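Local structure of uncharacterized protein (Bacteroides ovatus, 4FS7) at residues E21-L25 / A66-C70; I122-L126 / I144-E148; P170-L176 / L192-K197; I235-D239 / I258-N262. The protein is of unknown function but, as an extracellular leucine-rich repeat protein of the BspA type, probably binds other proteins. One frame throughout, in Å; residues are numbered along the deposited sequence. Where two conformers were deposited one is given.

Contact 1. Residues E21-L25 / A66-C70; sequences EVSGL and AFQGC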
loop_
_atom_site.group_PDB
_atom_site.type_symbol
_atom_site.label_atom_id
_atom_site.label_comp_id
_atom_site.label_asym_id
_atom_site.label_seq_id
_atom_site.Cartn_x
_atom_site.Cartn_y
_atom_site.Cartn_z
ATOM N N GLU A 21 28.152 5.271 25.265
ATOM C CA GLU A 21 26.804 5.041 24.724
ATOM C C GLU A 21 25.938 4.463 25.835
ATOM O O GLU A 21 26.381 3.663 26.667
ATOM C CB GLU A 21 26.803 4.073 23.495
ATOM C CG GLU A 21 27.130 2.597 23.882
ATOM C CD GLU A 21 27.070 1.529 22.767
ATOM O OE1 GLU A 21 26.568 1.769 21.673
ATOM O OE2 GLU A 21 27.551 0.412 23.032
ATOM N N VAL A 22 24.673 4.845 25.865
ATOM C CA VAL A 22 23.687 4.175 26.701
ATOM C C VAL A 22 23.445 2.784 26.134
ATOM O O VAL A 22 23.146 2.624 24.956
ATOM C CB VAL A 22 22.350 4.938 26.674
ATOM C CG1 VAL A 22 21.238 4.159 27.448
ATOM C CG2 VAL A 22 22.539 6.330 27.274
ATOM N N SER A 23 23.634 1.768 26.959
ATOM C CA SER A 23 23.484 0.399 26.514
ATOM C C SER A 23 22.267 -0.305 27.081
ATOM O O SER A 23 21.973 -1.431 26.656
ATOM C CB SER A 23 24.756 -0.373 26.765
ATOM O OG SER A 23 24.983 -0.464 28.147
ATOM N N GLY A 24 21.517 0.324 27.960
ATOM C CA GLY A 24 20.350 -0.321 28.533
ATOM C C GLY A 24 19.986 0.251 29.880
ATOM O O GLY A 24 20.509 1.288 30.307
ATOM N N LEU A 25 19.086 -0.453 30.554
ATOM C CA LEU A 25 18.676 -0.173 31.911
ATOM C C LEU A 25 19.156 -1.266 32.845
ATOM O O LEU A 25 19.324 -2.402 32.450
ATOM C CB LEU A 25 17.156 -0.127 32.033
ATOM C CG LEU A 25 16.477 1.071 31.402
ATOM C CD1 LEU A 25 14.968 0.927 31.485
ATOM C CD2 LEU A 25 16.942 2.353 32.091
ATOM N N ALA A 66 19.289 -0.778 22.633
ATOM C CA ALA A 66 19.579 -0.502 24.037
ATOM C C ALA A 66 18.374 -0.738 24.949
ATOM O O ALA A 66 18.497 -1.357 26.026
ATOM C CB ALA A 66 20.087 0.941 24.188
ATOM N N PHE A 67 17.192 -0.305 24.502
ATOM C CA PHE A 67 15.967 -0.441 25.290
ATOM C C PHE A 67 14.978 -1.457 24.677
ATOM O O PHE A 67 13.798 -1.467 25.020
ATOM C CB PHE A 67 15.262 0.895 25.510
ATOM C CG PHE A 67 16.067 1.873 26.307
ATOM C CD1 PHE A 67 16.066 1.843 27.687
ATOM C CD2 PHE A 67 16.861 2.798 25.649
ATOM C CE1 PHE A 67 16.836 2.767 28.389
ATOM C CE2 PHE A 67 17.625 3.686 26.316
ATOM C CZ PHE A 67 17.615 3.685 27.705
ATOM N N GLN A 68 15.476 -2.307 23.792
ATOM C CA GLN A 68 14.627 -3.289 23.107
ATOM C C GLN A 68 13.905 -4.175 24.126
ATOM O O GLN A 68 14.539 -4.758 25.034
ATOM C CB GLN A 68 15.474 -4.121 22.167
ATOM C CG GLN A 68 14.742 -5.206 21.434
ATOM C CD GLN A 68 15.653 -5.975 20.505
ATOM O OE1 GLN A 68 16.670 -6.518 20.929
ATOM N NE2 GLN A 68 15.288 -6.044 19.232
ATOM N N GLY A 69 12.576 -4.237 24.020
ATOM C CA GLY A 69 11.765 -5.065 24.905
ATOM C C GLY A 69 11.524 -4.519 26.290
ATOM O O GLY A 69 11.032 -5.243 27.142
ATOM N N CYS A 70 11.853 -3.259 26.531
ATOM C CA CYS A 70 11.634 -2.635 27.842
ATOM C C CYS A 70 10.191 -2.164 27.945
ATOM O O CYS A 70 9.894 -0.981 27.869
ATOM C CB CYS A 70 12.612 -1.476 28.060
ATOM S SG CYS A 70 14.363 -1.947 28.184
HETATM O O HOH W 1 20.115 -3.597 26.442
HETATM O O HOH W 2 17.595 -2.444 28.802
#
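With CG of Phe-67 anti to its own carbonyl carbon (chi1 -64°) and the ring turned at chi2 -84°, the aromatic group lies between Val-22 and Leu-25. Val-22 meets it through one branch: CG1, set opposite the backbone N at chi1 174°, comes within 3.7 Å of Phe-67 CZ at an oblique angle. Leu-25 approaches from another side, its side chain running at about a right angle to that of Phe-67. Its CG lies 3.5 Å from Phe-67 CE1, and CD2 reaches the ring edge in the ring plane. At the other branch, Leu-25 CD1 makes a looser contact with SG of Cys-70, a residue placed by the type II turn that runs from Phe-67. The strand 19-25 is thereby joined to the loop that follows strand 55-62, its parallel neighbour in the N-terminal mixed sheet, and Val-44 covers both Leu-25 and Phe-67. Ser-23 and Gly-24 form a classic beta bulge opposite Thr-10. At the bulge the backbones draw close, and Gly-24 CA gives a CA-H...O contact of 3.3 Å to Ala-66 O; the extended, positive-phi backbone of Gly-24 is one in which a CB would press on the carbonyl O of Ser-23. The methyl of Ala-66 packs on Val-22 O, 3.6 Å from CB. One water donates to Ala-66 O while accepting from Leu-25 N at 3.0 Å, and a second water lies between Ser-23 O and Ala-66 O.

Contact 2. Residues I122-L126 / I144-E148; sequences ILLPL and ITIPE
Apolar packing carries most of this contact, and Leu-124 is at its centre. Its CD1 methyl touches three side chains of 144-148: Ile-144 CD1 at 3.9 Å, Ile-146 CD1 at the same distance, and Pro-147 CD at 3.8 Å. The proline ring is met by CB of Leu-124 as well, the two side chains crossing at about a right angle. Ile-122 and Ile-144 lie side by side and point the same way. With CG1 of Ile-122 anti to N (chi1 -158°), its CG2 falls between the backbone N and the carbonyl carbon and from there meets Ile-144 CD1, which CG1 of Ile-144, likewise anti to N (chi1 -165°), carries to that methyl. These are equivalent positions in successive turns of a leucine-rich repeat solenoid, whose aliphatic residues stack in register along the core; Phe-113 and Phe-141 continue the packing round Ile-122. Backbone carbonyls supply the second kind of contact. Pro-125 O sits 3.2 Å from Pro-147 CG, and Leu-126 O lies near CB of the same ring. Water supplies the third, standing where direct strand pairing is absent. One molecule donates to Ile-122 O and accepts from Thr-145 N at 3.1 Å. Another accepts from Leu-124 N and donates to Thr-145 O, 2.7 Å away.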
loop_
_atom_site.group_PDB
_atom_site.type_symbol
_atom_site.label_atom_id
_atom_site.label_comp_id
_atom_site.label_asym_id
_atom_site.label_seq_id
_atom_site.Cartn_x
_atom_site.Cartn_y
_atom_site.Cartn_z
ATOM N N ILE A 122 5.473 12.333 18.321
ATOM C CA ILE A 122 6.909 12.558 18.224
ATOM C C ILE A 122 7.156 13.781 17.386
ATOM O O ILE A 122 6.390 14.064 16.461
ATOM C CB ILE A 122 7.659 11.301 17.661
ATOM C CG1 ILE A 122 9.144 11.330 18.074
ATOM C CG2 ILE A 122 7.501 11.200 16.198
ATOM C CD1 ILE A 122 9.797 10.017 18.269
ATOM N N LEU A 123 8.221 14.497 17.722
ATOM C CA LEU A 123 8.704 15.595 16.929
ATOM C C LEU A 123 10.089 15.247 16.382
ATOM O O LEU A 123 11.047 15.010 17.127
ATOM C CB LEU A 123 8.767 16.873 17.762
ATOM C CG LEU A 123 7.412 17.375 18.255
ATOM C CD1 LEU A 123 7.555 18.558 19.204
ATOM C CD2 LEU A 123 6.459 17.734 17.082
ATOM N N LEU A 124 10.222 15.219 15.090
ATOM C CA LEU A 124 11.470 14.863 14.447
ATOM C C LEU A 124 12.388 16.082 14.350
ATOM O O LEU A 124 11.923 17.205 14.168
ATOM C CB LEU A 124 11.227 14.299 13.048
ATOM C CG LEU A 124 10.379 13.039 13.017
ATOM C CD1 LEU A 124 10.034 12.665 11.561
ATOM C CD2 LEU A 124 11.064 11.890 13.752
ATOM N N PRO A 125 13.706 15.868 14.489
ATOM C CA PRO A 125 14.663 16.972 14.328
ATOM C C PRO A 125 14.575 17.605 12.965
ATOM O O PRO A 125 14.485 16.897 11.967
ATOM C CB PRO A 125 16.032 16.291 14.476
ATOM C CG PRO A 125 15.779 14.993 15.056
ATOM C CD PRO A 125 14.393 14.603 14.781
ATOM N N LEU A 126 14.620 18.935 12.917
ATOM C CA LEU A 126 14.487 19.611 11.637
ATOM C C LEU A 126 15.564 19.263 10.651
ATOM O O LEU A 126 15.322 19.396 9.449
ATOM C CB LEU A 126 14.315 21.130 11.805
ATOM C CG LEU A 126 12.899 21.514 12.239
ATOM C CD1 LEU A 126 12.795 22.991 12.536
ATOM C CD2 LEU A 126 11.891 21.153 11.148
ATOM N N ILE A 144 2.125 13.187 12.039
ATOM C CA ILE A 144 3.584 13.333 11.959
ATOM C C ILE A 144 3.978 14.229 10.780
ATOM O O ILE A 144 3.388 14.136 9.682
ATOM C CB ILE A 144 4.324 11.977 11.901
ATOM C CG1 ILE A 144 5.826 12.193 12.201
ATOM C CG2 ILE A 144 4.066 11.299 10.576
ATOM C CD1 ILE A 144 6.613 10.980 12.420
ATOM N N THR A 145 4.915 15.141 11.052
ATOM C CA THR A 145 5.513 15.965 10.017
ATOM C C THR A 145 6.946 15.547 9.759
ATOM O O THR A 145 7.774 15.446 10.698
ATOM C CB THR A 145 5.408 17.449 10.406
ATOM O OG1 THR A 145 4.023 17.793 10.507
ATOM C CG2 THR A 145 6.084 18.357 9.372
ATOM N N ILE A 146 7.227 15.217 8.512
ATOM C CA ILE A 146 8.568 14.764 8.094
ATOM C C ILE A 146 9.347 15.967 7.601
ATOM O O ILE A 146 8.906 16.633 6.689
ATOM C CB ILE A 146 8.543 13.742 6.907
ATOM C CG1 ILE A 146 7.586 12.571 7.163
ATOM C CG2 ILE A 146 9.972 13.232 6.591
ATOM C CD1 ILE A 146 7.823 11.793 8.463
ATOM N N PRO A 147 10.506 16.276 8.221
ATOM C CA PRO A 147 11.299 17.423 7.817
ATOM C C PRO A 147 11.673 17.411 6.324
ATOM O O PRO A 147 11.866 16.334 5.723
ATOM C CB PRO A 147 12.538 17.301 8.730
ATOM C CG PRO A 147 12.066 16.659 9.939
ATOM C CD PRO A 147 11.073 15.650 9.432
ATOM N N GLU A 148 11.792 18.602 5.746
ATOM C CA GLU A 148 11.990 18.780 4.304
ATOM C C GLU A 148 13.227 18.096 3.774
ATOM O O GLU A 148 13.298 17.734 2.621
ATOM C CB GLU A 148 11.997 20.281 3.930
ATOM C CG GLU A 148 13.256 21.080 4.290
ATOM C CD GLU A 148 13.148 22.575 3.987
ATOM O OE1 GLU A 148 12.919 22.962 2.802
ATOM O OE2 GLU A 148 13.284 23.352 4.961
HETATM O O HOH W 3 5.558 15.313 14.053
HETATM O O HOH W 4 8.057 16.058 13.345
#

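Contact 3. Residues P170-L176 / L192-K197; sequences PDSMETL and LPRNLK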
loop_
_atom_site.group_PDB
_atom_site.type_symbol
_atom_site.label_atom_id
_atom_site.label_comp_id
_atom_site.label_asym_id
_atom_site.label_seq_id
_atom_site.Cartn_x
_atom_site.Cartn_y
_atom_site.Cartn_z
ATOM N N PRO A 170 8.083 14.833 2.820
ATOM C CA PRO A 170 8.928 15.854 2.211
ATOM C C PRO A 170 8.477 16.086 0.772
ATOM O O PRO A 170 8.303 15.140 -0.009
ATOM C CB PRO A 170 10.330 15.221 2.257
ATOM C CG PRO A 170 10.244 14.173 3.311
ATOM C CD PRO A 170 8.855 13.640 3.202
ATOM N N ASP A 171 8.316 17.350 0.422
ATOM C CA ASP A 171 7.829 17.670 -0.897
ATOM C C ASP A 171 8.753 17.295 -2.038
ATOM O O ASP A 171 8.292 17.157 -3.175
ATOM C CB ASP A 171 7.456 19.135 -0.979
ATOM C CG ASP A 171 6.535 19.444 -2.129
ATOM O OD1 ASP A 171 5.480 18.749 -2.344
ATOM O OD2 ASP A 171 6.896 20.382 -2.845
ATOM N N SER A 172 10.033 17.091 -1.774
ATOM C CA SER A 172 10.969 16.686 -2.785
ATOM C C SER A 172 10.998 15.201 -3.063
ATOM O O SER A 172 11.691 14.746 -3.992
ATOM C CB SER A 172 12.406 17.097 -2.377
ATOM O OG SER A 172 12.805 16.411 -1.176
HETATM N N MSE A 173 10.299 14.412 -2.256
HETATM C CA MSE A 173 10.383 12.953 -2.357
HETATM C C MSE A 173 9.762 12.472 -3.684
HETATM O O MSE A 173 8.693 12.928 -4.076
HETATM C CB MSE A 173 9.692 12.310 -1.155
HETATM C CG MSE A 173 9.849 10.791 -1.114
HETATM SE SE MSE A 173 9.659 10.089 0.651
HETATM C CE MSE A 173 11.302 10.814 1.421
ATOM N N GLU A 174 10.431 11.518 -4.336
ATOM C CA GLU A 174 9.955 11.037 -5.633
ATOM C C GLU A 174 9.472 9.593 -5.632
ATOM O O GLU A 174 8.806 9.208 -6.573
ATOM C CB GLU A 174 10.984 11.280 -6.698
ATOM C CG GLU A 174 11.193 12.794 -6.947
ATOM C CD GLU A 174 12.043 13.176 -8.142
ATOM O OE1 GLU A 174 12.579 12.307 -8.840
ATOM O OE2 GLU A 174 12.202 14.422 -8.340
ATOM N N THR A 175 9.834 8.822 -4.622
ATOM C CA THR A 175 9.431 7.421 -4.525
ATOM C C THR A 175 8.923 7.119 -3.109
ATOM O O THR A 175 9.584 7.471 -2.129
ATOM C CB THR A 175 10.618 6.480 -4.796
ATOM O OG1 THR A 175 11.187 6.769 -6.076
ATOM C CG2 THR A 175 10.227 5.024 -4.698
ATOM N N LEU A 176 7.743 6.519 -3.003
ATOM C CA LEU A 176 7.227 5.999 -1.743
ATOM C C LEU A 176 7.509 4.505 -1.675
ATOM O O LEU A 176 7.116 3.749 -2.569
ATOM C CB LEU A 176 5.733 6.287 -1.509
ATOM C CG LEU A 176 5.280 7.740 -1.575
ATOM C CD1 LEU A 176 3.829 7.908 -1.178
ATOM C CD2 LEU A 176 6.226 8.635 -0.778
ATOM N N LEU A 192 0.293 14.138 -1.600
ATOM C CA LEU A 192 1.464 13.514 -2.138
ATOM C C LEU A 192 2.502 14.571 -2.487
ATOM O O LEU A 192 2.156 15.679 -2.889
ATOM C CB LEU A 192 1.090 12.670 -3.359
ATOM C CG LEU A 192 0.210 11.449 -3.063
ATOM C CD1 LEU A 192 -0.168 10.762 -4.383
ATOM C CD2 LEU A 192 0.929 10.436 -2.145
ATOM N N PRO A 193 3.810 14.224 -2.390
ATOM C CA PRO A 193 4.847 15.147 -2.843
ATOM C C PRO A 193 4.554 15.597 -4.262
ATOM O O PRO A 193 4.142 14.797 -5.100
ATOM C CB PRO A 193 6.111 14.287 -2.752
ATOM C CG PRO A 193 5.838 13.379 -1.627
ATOM C CD PRO A 193 4.382 13.034 -1.771
ATOM N N ARG A 194 4.781 16.871 -4.545
ATOM C CA ARG A 194 4.306 17.506 -5.777
ATOM C C ARG A 194 4.935 16.964 -7.059
ATOM O O ARG A 194 4.363 17.121 -8.126
ATOM C CB ARG A 194 4.439 19.041 -5.685
ATOM C CG ARG A 194 3.502 19.684 -4.640
ATOM C CD ARG A 194 3.850 21.162 -4.366
ATOM N NE ARG A 194 2.963 21.804 -3.388
ATOM C CZ ARG A 194 3.322 22.133 -2.149
ATOM N NH1 ARG A 194 4.550 21.870 -1.729
ATOM N NH2 ARG A 194 2.463 22.725 -1.330
ATOM N N ASN A 195 6.112 16.360 -6.939
ATOM C CA ASN A 195 6.827 15.755 -8.057
ATOM C C ASN A 195 7.007 14.237 -7.880
ATOM O O ASN A 195 7.920 13.648 -8.421
ATOM C CB ASN A 195 8.191 16.416 -8.237
ATOM C CG ASN A 195 8.706 16.333 -9.656
ATOM O OD1 ASN A 195 9.884 16.090 -9.860
ATOM N ND2 ASN A 195 7.834 16.560 -10.641
ATOM N N LEU A 196 6.122 13.605 -7.118
ATOM C CA LEU A 196 6.194 12.160 -6.892
ATOM C C LEU A 196 6.143 11.429 -8.231
ATOM O O LEU A 196 5.333 11.774 -9.093
ATOM C CB LEU A 196 5.029 11.692 -6.001
ATOM C CG LEU A 196 5.183 10.300 -5.420
ATOM C CD1 LEU A 196 6.292 10.230 -4.369
ATOM C CD2 LEU A 196 3.863 9.809 -4.849
ATOM N N LYS A 197 6.985 10.409 -8.359
ATOM C CA LYS A 197 7.119 9.585 -9.578
ATOM C C LYS A 197 6.546 8.185 -9.438
ATOM O O LYS A 197 5.902 7.660 -10.339
ATOM C CB LYS A 197 8.592 9.430 -9.952
ATOM C CG LYS A 197 9.348 10.776 -10.203
ATOM C CD LYS A 197 8.852 11.513 -11.481
ATOM C CE LYS A 197 9.383 12.927 -11.634
ATOM N NZ LYS A 197 10.825 12.947 -11.992
HETATM O O HOH W 5 8.290 15.465 -5.252
#
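Asp-171 grips Arg-194 at two points, one for each carboxylate oxygen. Its OD1 accepts the backbone N-H of Arg-194 at 3.0 Å, and OD2 takes NH1 in a salt bridge of the same length. Both donors stand out of the carboxylate plane, NH1 more steeply than the backbone N, whereas OD2 lies in the guanidinium plane; the two planes stand 78° apart. Asp-171 CG is opposite the backbone N (chi1 -161°), which carries the carboxylate across to Arg-194. Replacing Asp-171 by an alanine would probably leave the Arg-194 guanidinium without this countercharge and its backbone N-H without this acceptor. At the other end, Lys-197 N donates to Glu-174 O at 2.8 Å. A long salt bridge joins Glu-174 OE1 to Lys-197 NZ at 3.7 Å. Between these ends one water donates to Asp-171 O and Met-173 O and accepts from Asn-195 N. Pro-193 packs against Met-173 (a selenomethionine in the crystal), its CB 3.2 Å from Met-173 O and its CG against Met-173 CB. Deeper in, Leu-176 CG meets Leu-196 CD1 at 3.9 Å, and Leu-176 CD1 touches Leu-192. Two type I turns, Pro-170 to Met-173 and Pro-193 to Leu-196, position the partners, and the backbone of Glu-174 and Leu-176 pairs onward with Ile-198. Such turns, repeated one coil further on and leading into parallel strands 175-176 and 198-199, are characteristic of the stacked coils of a leucine-rich repeat solenoid.

Contact 4. Residues I235-D239 / I258-N262; sequences IIIPD and ISIQN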
loop_
_atom_site.group_PDB
_atom_site.type_symbol
_atom_site.label_atom_id
_atom_site.label_comp_id
_atom_site.label_asym_id
_atom_site.label_seq_id
_atom_site.Cartn_x
_atom_site.Cartn_y
_atom_site.Cartn_z
ATOM N N ILE A 235 -12.304 6.377 -9.173
ATOM C CA ILE A 235 -10.952 6.475 -9.635
ATOM C C ILE A 235 -10.937 6.822 -11.115
ATOM O O ILE A 235 -11.609 6.196 -11.949
ATOM C CB ILE A 235 -10.200 5.120 -9.380
ATOM C CG1 ILE A 235 -9.871 4.989 -7.911
ATOM C CG2 ILE A 235 -8.914 5.013 -10.226
ATOM C CD1 ILE A 235 -8.767 5.972 -7.397
ATOM N N ILE A 236 -10.130 7.794 -11.457
ATOM C CA ILE A 236 -9.736 8.084 -12.823
ATOM C C ILE A 236 -8.246 7.942 -12.893
ATOM O O ILE A 236 -7.502 8.634 -12.159
ATOM C CB ILE A 236 -10.179 9.500 -13.273
ATOM C CG1 ILE A 236 -11.705 9.629 -13.226
ATOM C CG2 ILE A 236 -9.619 9.807 -14.641
ATOM C CD1 ILE A 236 -12.201 10.987 -13.631
ATOM N N ILE A 237 -7.776 7.047 -13.741
ATOM C CA ILE A 237 -6.364 6.933 -14.018
ATOM C C ILE A 237 -6.030 7.850 -15.170
ATOM O O ILE A 237 -6.480 7.623 -16.284
ATOM C CB ILE A 237 -5.944 5.453 -14.324
ATOM C CG1 ILE A 237 -6.225 4.520 -13.114
ATOM C CG2 ILE A 237 -4.463 5.367 -14.728
ATOM C CD1 ILE A 237 -5.462 4.839 -11.822
ATOM N N PRO A 238 -5.287 8.928 -14.912
ATOM C CA PRO A 238 -5.014 9.891 -15.982
ATOM C C PRO A 238 -3.977 9.360 -16.950
ATOM O O PRO A 238 -3.266 8.363 -16.708
ATOM C CB PRO A 238 -4.504 11.120 -15.215
ATOM C CG PRO A 238 -3.769 10.519 -14.056
ATOM C CD PRO A 238 -4.685 9.363 -13.642
ATOM N N ASP A 239 -3.903 10.034 -18.089
ATOM C CA ASP A 239 -3.007 9.637 -19.160
ATOM C C ASP A 239 -1.530 9.673 -18.756
ATOM O O ASP A 239 -0.667 9.106 -19.455
ATOM C CB ASP A 239 -3.225 10.502 -20.414
ATOM C CG ASP A 239 -4.591 10.297 -21.071
ATOM O OD1 ASP A 239 -5.149 9.159 -20.978
ATOM O OD2 ASP A 239 -5.089 11.291 -21.714
ATOM N N ILE A 258 -14.649 3.326 -12.016
ATOM C CA ILE A 258 -13.307 3.433 -12.531
ATOM C C ILE A 258 -13.287 3.844 -13.988
ATOM O O ILE A 258 -14.148 3.433 -14.775
ATOM C CB ILE A 258 -12.441 2.133 -12.290
ATOM C CG1 ILE A 258 -12.805 0.943 -13.192
ATOM C CG2 ILE A 258 -12.486 1.764 -10.815
ATOM C CD1 ILE A 258 -12.005 0.894 -14.509
ATOM N N SER A 259 -12.274 4.619 -14.334
ATOM C CA SER A 259 -12.033 5.043 -15.682
ATOM C C SER A 259 -10.567 4.933 -15.986
ATOM O O SER A 259 -9.739 5.588 -15.313
ATOM C CB SER A 259 -12.507 6.478 -15.831
ATOM O OG SER A 259 -12.130 6.967 -17.112
ATOM N N ILE A 260 -10.229 4.088 -16.937
ATOM C CA ILE A 260 -8.871 3.867 -17.362
ATOM C C ILE A 260 -8.937 3.870 -18.846
ATOM O O ILE A 260 -9.163 2.835 -19.456
ATOM C CB ILE A 260 -8.300 2.504 -16.865
ATOM C CG1 ILE A 260 -8.378 2.377 -15.375
ATOM C CG2 ILE A 260 -6.873 2.375 -17.301
ATOM C CD1 ILE A 260 -7.669 1.061 -14.880
ATOM N N GLN A 261 -8.742 5.033 -19.459
ATOM C CA GLN A 261 -9.064 5.178 -20.856
ATOM C C GLN A 261 -7.875 5.069 -21.771
ATOM O O GLN A 261 -8.034 4.850 -22.974
ATOM C CB GLN A 261 -9.832 6.446 -21.138
ATOM C CG GLN A 261 -11.159 6.457 -20.452
ATOM C CD GLN A 261 -12.096 7.550 -20.907
ATOM O OE1 GLN A 261 -12.584 7.513 -22.022
ATOM N NE2 GLN A 261 -12.396 8.502 -20.031
ATOM N N ASN A 262 -6.684 5.244 -21.224
ATOM C CA ASN A 262 -5.504 5.335 -22.005
ATOM C C ASN A 262 -5.210 4.032 -22.744
ATOM O O ASN A 262 -5.115 2.939 -22.149
ATOM C CB ASN A 262 -4.329 5.734 -21.112
ATOM C CG ASN A 262 -3.144 6.150 -21.903
ATOM O OD1 ASN A 262 -2.391 5.326 -22.342
ATOM N ND2 ASN A 262 -3.027 7.462 -22.184
HETATM O O HOH W 6 -5.791 5.623 -18.231
HETATM O O HOH W 7 -8.729 7.501 -17.847
#
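Ile-235 to Ile-237 and Ile-258 to Ile-260 run parallel, their axes 4.8 Å apart and 4° from aligned, as neighbouring strands of a leucine-rich repeat sheet. Ser-259 holds the pair from both sides of its own residue: its N donates to Ile-235 O at 2.9 Å, and its O receives Ile-237 N almost straight, with an N-H...O angle of 168°. Ile-235, Ile-237, Ile-258 and Ile-260 point to one face of the sheet, and Ile-236 and Ser-259 to the other. Ile-237 and Ile-260 lie side by side, their CG1 atoms 3.8 Å apart. Beyond the strands, two waters donate to Ile-237 O; one accepts from Asn-262 N, the other from Gln-261 N at 2.9 Å. The Asn-262 amide extends this bridging: its OD1 accepts from Lys-264 N, while ND2 reaches back to Asp-239. A leucine in place of Asn-262 would probably leave Lys-264 N and the Asp-239 carboxylate without these partners. CG of Asn-262 stands opposite the backbone N (chi1 -167°), directing the amide at Asp-239. The Asn-262 ND2 to Asp-239 OD1 bond is 3.0 Å long, with the oxygen in the amide plane and the donor above the carboxylate plane.

Overall arrangement
From the N terminus the four contacts follow in series, each closing its own loop before the next opens; none nest or cross. Contact 1 closes a loop of 40 residues that includes strands of the N-terminal mixed sheet. Contacts 2, 3 and 4 close shorter loops of 17, 15 and 18 residues, each joining one coil of the solenoid to the next. Contacts 2 and 3 touch directly, Ile-146 CG2 packing on Pro-170 CG at 3.4 Å, and their centres are 16 Å apart. Contact 4 lies further along, about 10 Å from contact 3 between nearest atoms. Contacts 1 and 4, with centres 51 Å apart, lie on opposite sides of the chain's centre.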